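Local atomic coordinates of uncharacterized hypothetical protein (PDB entry 4EIU), a protein that is of unknown function but belongs to the DUF3823 family, whose N-terminal domain is related to transthyretin-like beta domains. Residues N154-D157 and E158-N161; V144-E147 and K148-M152; T39-W43 and G44-Q48; T64-K68 and G69-V73. One frame throughout, in Å; residues are numbered along the deposited sequence.

How the interactions relate
The four contacts form two pairs at separate places in the chain. Interactions 3 and 4 come first along the sequence, both within the DUF3823 N-terminal domain, with centres about 10 Å apart. Both reach the same antiparallel sheet, where neighbouring strands 35-40 and 69-76 are joined by probable backbone bonds such as Leu-41 N to Glu-70 O, 2.7 Å. Interactions 2 and 1 follow, in that order, on helix 142-149 and the loop running to strand 162-170. Their centres are also about 10 Å apart, and Trp-155 and Leu-160 pack on Phe-145. Centres in different pairs lie about 30 to 36 Å apart without touching, so each pair is a separate local structure.

Interaction 1 (N154-D157 and E158-N161); sequences NWKD and EYLN
Lys-156 lies across one face of the Tyr-159 ring, its CB almost straight above the centre at 3.9 Å from the ring centroid, a CH-pi contact. With the lysine chain extended beyond CG, CG comes near the CZ-OH end of the ring and CD passes outside its rim beside CE1. Trp-155 meets the same phenol differently: the edge of Tyr-159 is turned toward the indole face in an offset edge-to-face pair with planes 88° apart, and Trp-155 CE3 comes to 4.0 Å from Tyr-159 CD2. At the far end of the ring, Tyr-159 OH donates to Asn-154 O at 2.7 Å, nearly along the C=O axis. Tyr-159 N bonds to Lys-156 O at 3.1 Å, where the 3-10 turn begins to wind toward strand 162-170. The indole is itself tied down by Trp-155 NE1 to Asp-157 OD1, 3.0 Å. Lys-156 NZ and Glu-158 OE2 are 4.2 Å apart, beyond a salt bridge; OE2 is hydrogen-bonded to a PEG molecule, probably from the crystallisation liquor. The hydroxyl bond and the Lys-156 and Trp-155 contacts thus fix the phenol, the backbone bond holds the turn, and the lysine-glutamate pair probably adds only mild attraction.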
loop_
_atom_site.group_PDB
_atom_site.type_symbol
_atom_site.label_atom_id
_atom_site.label_comp_id
_atom_site.label_asym_id
_atom_site.label_seq_id
_atom_site.Cartn_x
_atom_site.Cartn_y
_atom_site.Cartn_z
ATOM N N ASN A 154 -7.606 -17.867 -13.615
ATOM C CA ASN A 154 -8.652 -17.542 -12.675
ATOM C C ASN A 154 -8.961 -16.013 -12.697
ATOM O O ASN A 154 -9.136 -15.383 -11.689
ATOM C CB ASN A 154 -8.273 -18.051 -11.301
ATOM C CG ASN A 154 -9.432 -17.982 -10.318
ATOM O OD1 ASN A 154 -9.215 -17.665 -9.162
ATOM N ND2 ASN A 154 -10.639 -18.167 -10.786
ATOM N N TRP A 155 -8.949 -15.433 -13.887
ATOM C CA TRP A 155 -9.284 -14.024 -14.056
ATOM C C TRP A 155 -10.726 -13.769 -13.692
ATOM O O TRP A 155 -11.640 -14.590 -14.024
ATOM C CB TRP A 155 -8.982 -13.551 -15.492
ATOM C CG TRP A 155 -9.493 -12.162 -15.728
ATOM C CD1 TRP A 155 -10.603 -11.821 -16.426
ATOM C CD2 TRP A 155 -9.024 -10.920 -15.125
ATOM N NE1 TRP A 155 -10.843 -10.474 -16.355
ATOM C CE2 TRP A 155 -9.917 -9.874 -15.607
ATOM C CE3 TRP A 155 -7.956 -10.569 -14.322
ATOM C CZ2 TRP A 155 -9.757 -8.551 -15.249
ATOM C CZ3 TRP A 155 -7.789 -9.217 -13.990
ATOM C CH2 TRP A 155 -8.663 -8.240 -14.447
ATOM N N LYS A 156 -10.970 -12.639 -13.063
ATOM C CA LYS A 156 -12.363 -12.131 -12.860
ATOM C C LYS A 156 -12.383 -10.602 -13.006
ATOM O O LYS A 156 -11.544 -9.914 -12.383
ATOM C CB LYS A 156 -12.852 -12.484 -11.430
ATOM C CG LYS A 156 -12.751 -13.971 -11.050
ATOM C CD LYS A 156 -13.328 -14.223 -9.646
ATOM C CE LYS A 156 -13.219 -15.688 -9.258
ATOM N NZ LYS A 156 -13.831 -15.960 -7.926
ATOM N N ASP A 157 -13.340 -10.053 -13.759
ATOM C CA ASP A 157 -13.453 -8.609 -13.917
ATOM C C ASP A 157 -13.617 -7.974 -12.538
ATOM O O ASP A 157 -13.116 -6.898 -12.281
ATOM C CB ASP A 157 -14.641 -8.213 -14.748
ATOM C CG ASP A 157 -14.496 -8.533 -16.214
ATOM O OD1 ASP A 157 -13.381 -8.835 -16.695
ATOM O OD2 ASP A 157 -15.516 -8.534 -16.868
ATOM N N GLU A 158 -14.290 -8.665 -11.623
ATOM C CA GLU A 158 -14.571 -8.084 -10.289
ATOM C C GLU A 158 -13.329 -7.830 -9.421
ATOM O O GLU A 158 -13.411 -7.141 -8.395
ATOM C CB GLU A 158 -15.602 -8.976 -9.551
ATOM C CG GLU A 158 -14.974 -10.245 -8.970
ATOM C CD GLU A 158 -15.993 -11.178 -8.291
ATOM O OE1 GLU A 158 -17.170 -10.982 -8.461
ATOM O OE2 GLU A 158 -15.611 -12.126 -7.593
ATOM N N TYR A 159 -12.185 -8.380 -9.822
ATOM C CA TYR A 159 -10.926 -8.071 -9.134
ATOM C C TYR A 159 -10.649 -6.550 -9.121
ATOM O O TYR A 159 -10.062 -6.031 -8.181
ATOM C CB TYR A 159 -9.740 -8.802 -9.741
ATOM C CG TYR A 159 -9.690 -10.314 -9.579
ATOM C CD1 TYR A 159 -10.378 -10.963 -8.584
ATOM C CD2 TYR A 159 -8.919 -11.087 -10.443
ATOM C CE1 TYR A 159 -10.343 -12.332 -8.477
ATOM C CE2 TYR A 159 -8.872 -12.476 -10.347
ATOM C CZ TYR A 159 -9.550 -13.086 -9.331
ATOM O OH TYR A 159 -9.545 -14.458 -9.237
ATOM N N LEU A 160 -11.117 -5.834 -10.137
ATOM C CA LEU A 160 -10.938 -4.398 -10.212
ATOM C C LEU A 160 -11.866 -3.559 -9.329
ATOM O O LEU A 160 -11.604 -2.370 -9.161
ATOM C CB LEU A 160 -10.967 -3.929 -11.660
ATOM C CG LEU A 160 -9.672 -4.144 -12.429
ATOM C CD1 LEU A 160 -9.992 -4.133 -13.920
ATOM C CD2 LEU A 160 -8.625 -3.114 -12.027
ATOM N N ASN A 161 -12.902 -4.155 -8.717
ATOM C CA ASN A 161 -13.886 -3.379 -7.960
ATOM C C ASN A 161 -13.207 -2.667 -6.770
ATOM O O ASN A 161 -12.467 -3.288 -5.999
ATOM C CB ASN A 161 -15.017 -4.254 -7.395
ATOM C CG ASN A 161 -15.923 -4.847 -8.476
ATOM O OD1 ASN A 161 -15.955 -4.385 -9.599
ATOM N ND2 ASN A 161 -16.639 -5.887 -8.122
#

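Interaction 2 (V144-E147 and K148-M152); sequences VFRE and KIQPM
Lys-148 runs along Val-144, one turn away on helix 142-149. The lysine aliphatic chain, extended beyond CG, brings CD to 4.2 Å from Val-144 CG1, a loose apolar contact, and its ammonium group continues past the valine to hydrogen-bond Gln-112 OE1. At its root, Lys-148 N donates to Val-144 O at 3.0 Å, the regular i to i+4 bond of an alpha helix, with a weak second bond to Phe-145 O.

Arg-146 has Gln-150 alongside, one turn further on. Both have CG anti to the backbone N, chi1 -174° and -172°, which sends the two chains off together, with guanidinium and amide planes only 15° apart. The touching is done by the arginine methylenes: Gln-150 OE1 sits 3.1 Å from Arg-146 CG, whereas NE is no nearer than 3.9 Å. Beneath them, Gln-150 N donates to Arg-146 O at 2.9 Å.

The next carbonyl, Glu-147 O, faces Pro-151 CD at 3.1 Å, since proline has no N-H to offer, and the chain passes into a 3-10 turn. On the buried side of the helix, Ile-149 CD1 sits over the face of the Phe-145 ring in a CH-pi contact, 3.5 Å from its centroid, and Tyr-227 packs against both residues. Apolar contact thus holds the inner side, whereas on the solvent side the arginine-glutamine pairing is one of methylenes against an amide oxygen, and the backbone bonds carry the turn.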
loop_
_atom_site.group_PDB
_atom_site.type_symbol
_atom_site.label_atom_id
_atom_site.label_comp_id
_atom_site.label_asym_id
_atom_site.label_seq_id
_atom_site.Cartn_x
_atom_site.Cartn_y
_atom_site.Cartn_z
ATOM N N VAL A 144 -3.963 -2.233 -18.577
ATOM C CA VAL A 144 -2.669 -2.769 -18.091
ATOM C C VAL A 144 -2.871 -3.785 -16.978
ATOM O O VAL A 144 -2.216 -4.821 -16.961
ATOM C CB VAL A 144 -1.686 -1.631 -17.706
ATOM C CG1 VAL A 144 -0.464 -2.187 -16.994
ATOM C CG2 VAL A 144 -1.314 -0.792 -18.990
ATOM N N PHE A 145 -3.744 -3.475 -16.019
ATOM C CA PHE A 145 -4.063 -4.433 -14.966
ATOM C C PHE A 145 -4.479 -5.747 -15.547
ATOM O O PHE A 145 -3.856 -6.785 -15.261
ATOM C CB PHE A 145 -5.122 -3.848 -14.067
ATOM C CG PHE A 145 -5.459 -4.663 -12.861
ATOM C CD1 PHE A 145 -6.281 -5.768 -12.963
ATOM C CD2 PHE A 145 -5.004 -4.290 -11.592
ATOM C CE1 PHE A 145 -6.664 -6.477 -11.829
ATOM C CE2 PHE A 145 -5.368 -5.012 -10.450
ATOM C CZ PHE A 145 -6.218 -6.101 -10.572
ATOM N N ARG A 146 -5.488 -5.720 -16.426
ATOM C CA ARG A 146 -5.882 -6.958 -17.075
ATOM C C ARG A 146 -4.767 -7.621 -17.907
ATOM O O ARG A 146 -4.591 -8.830 -17.862
ATOM C CB ARG A 146 -7.099 -6.740 -17.974
ATOM C CG ARG A 146 -7.601 -8.057 -18.539
ATOM C CD ARG A 146 -9.026 -7.936 -19.060
ATOM N NE ARG A 146 -9.046 -6.992 -20.165
ATOM C CZ ARG A 146 -10.078 -6.802 -20.975
ATOM N NH1 ARG A 146 -11.189 -7.510 -20.818
ATOM N NH2 ARG A 146 -9.982 -5.928 -21.968
ATOM N N GLU A 147 -4.052 -6.835 -18.711
ATOM C CA GLU A 147 -2.960 -7.396 -19.528
ATOM C C GLU A 147 -1.946 -8.177 -18.660
ATOM O O GLU A 147 -1.476 -9.233 -19.061
ATOM C CB GLU A 147 -2.218 -6.270 -20.282
ATOM C CG GLU A 147 -0.831 -6.673 -20.797
ATOM C CD GLU A 147 0.146 -5.514 -21.092
ATOM O OE1 GLU A 147 0.079 -4.413 -20.506
ATOM O OE2 GLU A 147 1.053 -5.730 -21.917
ATOM N N LYS A 148 -1.609 -7.669 -17.476
ATOM C CA LYS A 148 -0.585 -8.320 -16.672
ATOM C C LYS A 148 -1.160 -9.444 -15.770
ATOM O O LYS A 148 -0.477 -10.411 -15.472
ATOM C CB LYS A 148 0.198 -7.294 -15.855
ATOM C CG LYS A 148 0.980 -6.331 -16.774
ATOM C CD LYS A 148 1.935 -5.433 -16.020
ATOM C CE LYS A 148 2.876 -4.663 -16.987
ATOM N NZ LYS A 148 3.827 -3.809 -16.218
ATOM N N ILE A 149 -2.409 -9.311 -15.345
ATOM C CA ILE A 149 -2.996 -10.257 -14.373
ATOM C C ILE A 149 -3.834 -11.380 -14.998
ATOM O O ILE A 149 -3.754 -12.518 -14.533
ATOM C CB ILE A 149 -3.736 -9.460 -13.264
ATOM C CG1 ILE A 149 -2.648 -8.762 -12.405
ATOM C CG2 ILE A 149 -4.598 -10.365 -12.370
ATOM C CD1 ILE A 149 -3.167 -7.617 -11.563
ATOM N N GLN A 150 -4.638 -11.067 -16.029
ATOM C CA GLN A 150 -5.431 -12.117 -16.733
ATOM C C GLN A 150 -4.601 -13.359 -17.102
ATOM O O GLN A 150 -5.081 -14.474 -16.853
ATOM C CB GLN A 150 -6.203 -11.555 -17.909
ATOM C CG GLN A 150 -7.209 -12.476 -18.618
ATOM C CD GLN A 150 -8.082 -11.729 -19.645
ATOM O OE1 GLN A 150 -7.684 -10.672 -20.152
ATOM N NE2 GLN A 150 -9.270 -12.284 -19.976
ATOM N N PRO A 151 -3.324 -13.185 -17.567
ATOM C CA PRO A 151 -2.570 -14.420 -17.961
ATOM C C PRO A 151 -2.260 -15.365 -16.823
ATOM O O PRO A 151 -1.934 -16.513 -17.056
ATOM C CB PRO A 151 -1.267 -13.869 -18.595
ATOM C CG PRO A 151 -1.662 -12.518 -19.132
ATOM C CD PRO A 151 -2.664 -11.965 -18.106
HETATM N N MSE A 152 -2.435 -14.931 -15.581
HETATM C CA MSE A 152 -2.160 -15.818 -14.497
HETATM C C MSE A 152 -3.270 -16.872 -14.332
HETATM O O MSE A 152 -3.063 -17.885 -13.645
HETATM C CB MSE A 152 -1.906 -15.075 -13.208
HETATM C CG MSE A 152 -0.615 -14.327 -13.168
HETATM SE SE MSE A 152 -0.312 -13.693 -11.387
HETATM C CE MSE A 152 -0.974 -12.039 -11.592
#

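Interaction 3 (T39-W43 and G44-Q48); sequences TELSW and GDNVQ
The side chains of Glu-40 and Val-47 leave the same face of their pair at the base of a short beta hairpin, held by one bridge, that projects beyond the end of strand 35-40. The two residues form an antiparallel hydrogen-bonded pair, with Glu-40 N to Val-47 O at 2.8 Å and Val-47 N to Glu-40 O at 3.0 Å. A chi1 of 52° wedges Val-47 CG1 between its own backbone N and C and lays it against Glu-40 CB at 3.8 Å; the glutamate's OE1 is engaged further on by His-49 NE2.

Asn-46 is met by two side chains at different angles. Thr-39 crosses it at about a right angle, methyl CG2 to Asn-46 CB at 3.6 Å, while Leu-41 comes slantwise, CD2 touching the amide nitrogen ND2. The asparagine's other amide atom reaches across the loop: OD1 accepts from Ser-42 N at 3.0 Å, so this side chain ties the two arms together beyond the last backbone pair. Closer to the tip, the chain reverses through Trp-43 and Gly-44, and Gly-44 N makes a weak bond to Ser-42 OG. At the opposite end, one water bridges the arms, 2.7 Å from Thr-39 OG1 and donating to Gln-48 OE1 at 2.9 Å.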
loop_
_atom_site.group_PDB
_atom_site.type_symbol
_atom_site.label_atom_id
_atom_site.label_comp_id
_atom_site.label_asym_id
_atom_site.label_seq_id
_atom_site.Cartn_x
_atom_site.Cartn_y
_atom_site.Cartn_z
ATOM N N THR A 39 16.263 -12.749 -0.190
ATOM C CA THR A 39 16.776 -14.123 -0.259
ATOM C C THR A 39 18.200 -14.099 -0.773
ATOM O O THR A 39 18.467 -13.547 -1.843
ATOM C CB THR A 39 15.918 -14.958 -1.222
ATOM O OG1 THR A 39 14.544 -14.717 -0.947
ATOM C CG2 THR A 39 16.170 -16.454 -1.114
ATOM N N GLU A 40 19.121 -14.688 -0.017
ATOM C CA GLU A 40 20.492 -14.817 -0.457
ATOM C C GLU A 40 20.589 -15.892 -1.536
ATOM O O GLU A 40 20.125 -17.005 -1.340
ATOM C CB GLU A 40 21.461 -15.188 0.659
ATOM C CG GLU A 40 22.845 -14.720 0.264
ATOM C CD GLU A 40 23.962 -15.314 1.054
ATOM O OE1 GLU A 40 23.727 -15.902 2.139
ATOM O OE2 GLU A 40 25.088 -15.158 0.547
ATOM N N LEU A 41 21.211 -15.536 -2.655
ATOM C CA LEU A 41 21.344 -16.438 -3.793
ATOM C C LEU A 41 22.624 -17.197 -3.645
ATOM O O LEU A 41 23.643 -16.638 -3.235
ATOM C CB LEU A 41 21.335 -15.669 -5.113
ATOM C CG LEU A 41 20.077 -14.856 -5.362
ATOM C CD1 LEU A 41 20.303 -13.908 -6.534
ATOM C CD2 LEU A 41 18.839 -15.718 -5.599
ATOM N N SER A 42 22.561 -18.481 -3.957
ATOM C CA SER A 42 23.683 -19.382 -3.746
ATOM C C SER A 42 23.835 -20.302 -4.943
ATOM O O SER A 42 22.833 -20.578 -5.624
ATOM C CB SER A 42 23.348 -20.229 -2.538
ATOM O OG SER A 42 24.425 -21.047 -2.172
ATOM N N TRP A 43 25.060 -20.795 -5.193
ATOM C CA TRP A 43 25.261 -21.932 -6.114
ATOM C C TRP A 43 24.468 -23.118 -5.623
ATOM O O TRP A 43 23.805 -23.820 -6.421
ATOM C CB TRP A 43 26.747 -22.308 -6.285
ATOM C CG TRP A 43 27.569 -21.243 -6.984
ATOM C CD1 TRP A 43 28.701 -20.586 -6.498
ATOM C CD2 TRP A 43 27.330 -20.653 -8.317
ATOM N NE1 TRP A 43 29.164 -19.667 -7.409
ATOM C CE2 TRP A 43 28.387 -19.656 -8.521
ATOM C CE3 TRP A 43 26.380 -20.844 -9.324
ATOM C CZ2 TRP A 43 28.471 -18.902 -9.688
ATOM C CZ3 TRP A 43 26.474 -20.077 -10.494
ATOM C CH2 TRP A 43 27.496 -19.131 -10.671
ATOM N N GLY A 44 24.508 -23.314 -4.297
ATOM C CA GLY A 44 23.654 -24.279 -3.607
ATOM C C GLY A 44 22.231 -23.784 -3.585
ATOM O O GLY A 44 21.779 -23.168 -4.554
ATOM N N ASP A 45 21.515 -24.031 -2.491
ATOM C CA ASP A 45 20.159 -23.479 -2.377
ATOM C C ASP A 45 20.163 -22.140 -1.639
ATOM O O ASP A 45 21.086 -21.789 -0.922
ATOM C CB ASP A 45 19.123 -24.474 -1.816
ATOM C CG ASP A 45 19.568 -25.149 -0.576
ATOM O OD1 ASP A 45 20.105 -24.469 0.310
ATOM O OD2 ASP A 45 19.370 -26.368 -0.489
ATOM N N ASN A 46 19.134 -21.372 -1.900
ATOM C CA ASN A 46 19.059 -19.980 -1.487
ATOM C C ASN A 46 18.508 -19.910 -0.055
ATOM O O ASN A 46 17.736 -20.773 0.363
ATOM C CB ASN A 46 18.148 -19.202 -2.450
ATOM C CG ASN A 46 18.586 -19.302 -3.922
ATOM O OD1 ASN A 46 19.776 -19.420 -4.241
ATOM N ND2 ASN A 46 17.613 -19.213 -4.818
ATOM N N VAL A 47 18.876 -18.876 0.691
ATOM C CA VAL A 47 18.489 -18.811 2.098
ATOM C C VAL A 47 17.979 -17.419 2.437
ATOM O O VAL A 47 18.615 -16.422 2.068
ATOM C CB VAL A 47 19.657 -19.208 3.008
ATOM C CG1 VAL A 47 20.896 -18.399 2.656
ATOM C CG2 VAL A 47 19.286 -19.050 4.483
ATOM N N GLN A 48 16.837 -17.364 3.124
ATOM C CA GLN A 48 16.315 -16.106 3.665
ATOM C C GLN A 48 16.810 -15.952 5.120
ATOM O O GLN A 48 16.339 -16.649 6.015
ATOM C CB GLN A 48 14.795 -16.091 3.589
ATOM C CG GLN A 48 14.251 -14.760 4.018
ATOM C CD GLN A 48 12.786 -14.583 3.790
ATOM O OE1 GLN A 48 12.167 -15.330 3.056
ATOM N NE2 GLN A 48 12.236 -13.531 4.374
HETATM O O HOH W 1 12.954 -16.419 0.448
#

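Interaction 4 (T64-K68 and G69-V73); sequences TKIFK and GEYNV
Tyr-71 reaches back over the turn and is held by polar bonds at its hydroxyl. OH donates to Phe-67 O at 2.6 Å, in the carbonyl plane and on a lone pair, with the oxygen also lying in the plane of the tyrosine ring at its edge. The same hydroxyl accepts from a water at 2.7 Å, and this water in turn takes the N-H of Phe-67 at 3.0 Å, so both backbone polar groups of one residue are tied to the phenol, one directly, the other through the water.

This is a tyrosine corner: a tyrosine near the start of a strand bonds to the backbone four residues earlier. Here it ties the connection between strands 65-66 and 69-76 to the strand that follows, consistent with the transthyretin-like beta fold suggested by the family. Gly-69, two residues before the tyrosine, matches the glycine common in the motif. Its nearly fully extended backbone (phi/psi 166/-163°) is one that glycine adopts readily.

Apolar packing comes from Ile-66, whose CG2 meets the ring obliquely, 3.5 Å from Tyr-71 CZ. Leu-38 and Ile-101, on the flanking strands, pack against both the isoleucine and the tyrosine. Among charged groups, Lys-68 bends at chi3 and chi4, and its NZ forms a salt bridge with Glu-100 OE2.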
loop_
_atom_site.group_PDB
_atom_site.type_symbol
_atom_site.label_atom_id
_atom_site.label_comp_id
_atom_site.label_asym_id
_atom_site.label_seq_id
_atom_site.Cartn_x
_atom_site.Cartn_y
_atom_site.Cartn_z
ATOM N N THR A 64 19.657 -2.826 8.176
ATOM C CA THR A 64 21.102 -2.672 8.425
ATOM C C THR A 64 21.774 -3.973 8.910
ATOM O O THR A 64 22.945 -3.963 9.237
ATOM C CB THR A 64 21.344 -1.584 9.507
ATOM O OG1 THR A 64 20.623 -1.942 10.707
ATOM C CG2 THR A 64 20.878 -0.217 9.009
ATOM N N LYS A 65 21.036 -5.088 8.975
ATOM C CA LYS A 65 21.581 -6.370 9.452
ATOM C C LYS A 65 21.573 -7.388 8.270
ATOM O O LYS A 65 20.909 -8.424 8.337
ATOM C CB LYS A 65 20.776 -6.915 10.667
ATOM C CG LYS A 65 20.726 -6.016 11.901
ATOM N N ILE A 66 22.266 -7.060 7.175
ATOM C CA ILE A 66 22.337 -7.953 5.986
ATOM C C ILE A 66 23.727 -8.592 5.908
ATOM O O ILE A 66 24.760 -7.897 6.029
ATOM C CB ILE A 66 22.046 -7.228 4.649
ATOM C CG1 ILE A 66 20.772 -6.389 4.688
ATOM C CG2 ILE A 66 21.949 -8.245 3.494
ATOM C CD1 ILE A 66 19.555 -7.132 5.113
ATOM N N PHE A 67 23.788 -9.918 5.801
ATOM C CA PHE A 67 25.083 -10.580 5.510
ATOM C C PHE A 67 25.527 -10.258 4.086
ATOM O O PHE A 67 24.719 -10.404 3.153
ATOM C CB PHE A 67 24.966 -12.089 5.590
ATOM C CG PHE A 67 24.798 -12.627 6.975
ATOM C CD1 PHE A 67 25.876 -12.662 7.862
ATOM C CD2 PHE A 67 23.589 -13.220 7.363
ATOM C CE1 PHE A 67 25.728 -13.197 9.133
ATOM C CE2 PHE A 67 23.443 -13.764 8.640
ATOM C CZ PHE A 67 24.513 -13.756 9.518
ATOM N N LYS A 68 26.791 -9.877 3.904
ATOM C CA LYS A 68 27.312 -9.479 2.579
ATOM C C LYS A 68 27.082 -10.637 1.632
ATOM O O LYS A 68 27.373 -11.774 1.988
ATOM C CB LYS A 68 28.809 -9.137 2.650
ATOM C CG LYS A 68 29.452 -8.625 1.355
ATOM C CD LYS A 68 30.926 -8.255 1.555
ATOM C CE LYS A 68 31.796 -8.569 0.331
ATOM N NZ LYS A 68 31.486 -7.715 -0.857
ATOM N N GLY A 69 26.509 -10.355 0.465
ATOM C CA GLY A 69 26.392 -11.356 -0.582
ATOM C C GLY A 69 25.436 -10.915 -1.661
ATOM O O GLY A 69 25.128 -9.746 -1.756
ATOM N N GLU A 70 24.991 -11.869 -2.471
ATOM C CA GLU A 70 24.090 -11.619 -3.581
ATOM C C GLU A 70 22.680 -12.001 -3.190
ATOM O O GLU A 70 22.445 -13.098 -2.671
ATOM C CB GLU A 70 24.492 -12.468 -4.803
ATOM C CG GLU A 70 25.883 -12.184 -5.350
ATOM C CD GLU A 70 25.916 -11.072 -6.394
ATOM O OE1 GLU A 70 24.848 -10.721 -6.963
ATOM O OE2 GLU A 70 27.031 -10.563 -6.664
ATOM N N TYR A 71 21.740 -11.134 -3.519
ATOM C CA TYR A 71 20.376 -11.258 -3.023
ATOM C C TYR A 71 19.371 -11.036 -4.121
ATOM O O TYR A 71 19.595 -10.221 -5.024
ATOM C CB TYR A 71 20.114 -10.228 -1.906
ATOM C CG TYR A 71 20.750 -10.617 -0.578
ATOM C CD1 TYR A 71 22.053 -10.286 -0.295
ATOM C CD2 TYR A 71 20.032 -11.354 0.374
ATOM C CE1 TYR A 71 22.640 -10.649 0.917
ATOM C CE2 TYR A 71 20.613 -11.715 1.589
ATOM C CZ TYR A 71 21.911 -11.364 1.844
ATOM O OH TYR A 71 22.498 -11.744 3.025
ATOM N N ASN A 72 18.247 -11.728 -3.990
ATOM C CA ASN A 72 17.003 -11.359 -4.628
ATOM C C ASN A 72 16.201 -10.486 -3.646
ATOM O O ASN A 72 16.052 -10.835 -2.464
ATOM C CB ASN A 72 16.210 -12.633 -4.972
ATOM C CG ASN A 72 14.892 -12.341 -5.652
ATOM O OD1 ASN A 72 13.829 -12.396 -5.006
ATOM N ND2 ASN A 72 14.941 -12.041 -6.952
ATOM N N VAL A 73 15.677 -9.380 -4.152
ATOM C CA VAL A 73 14.905 -8.442 -3.384
ATOM C C VAL A 73 13.533 -8.391 -4.042
ATOM O O VAL A 73 13.397 -7.964 -5.179
ATOM C CB VAL A 73 15.573 -7.041 -3.341
ATOM C CG1 VAL A 73 14.737 -6.070 -2.481
ATOM C CG2 VAL A 73 17.039 -7.159 -2.813
HETATM O O HOH W 2 21.178 -11.339 5.381
#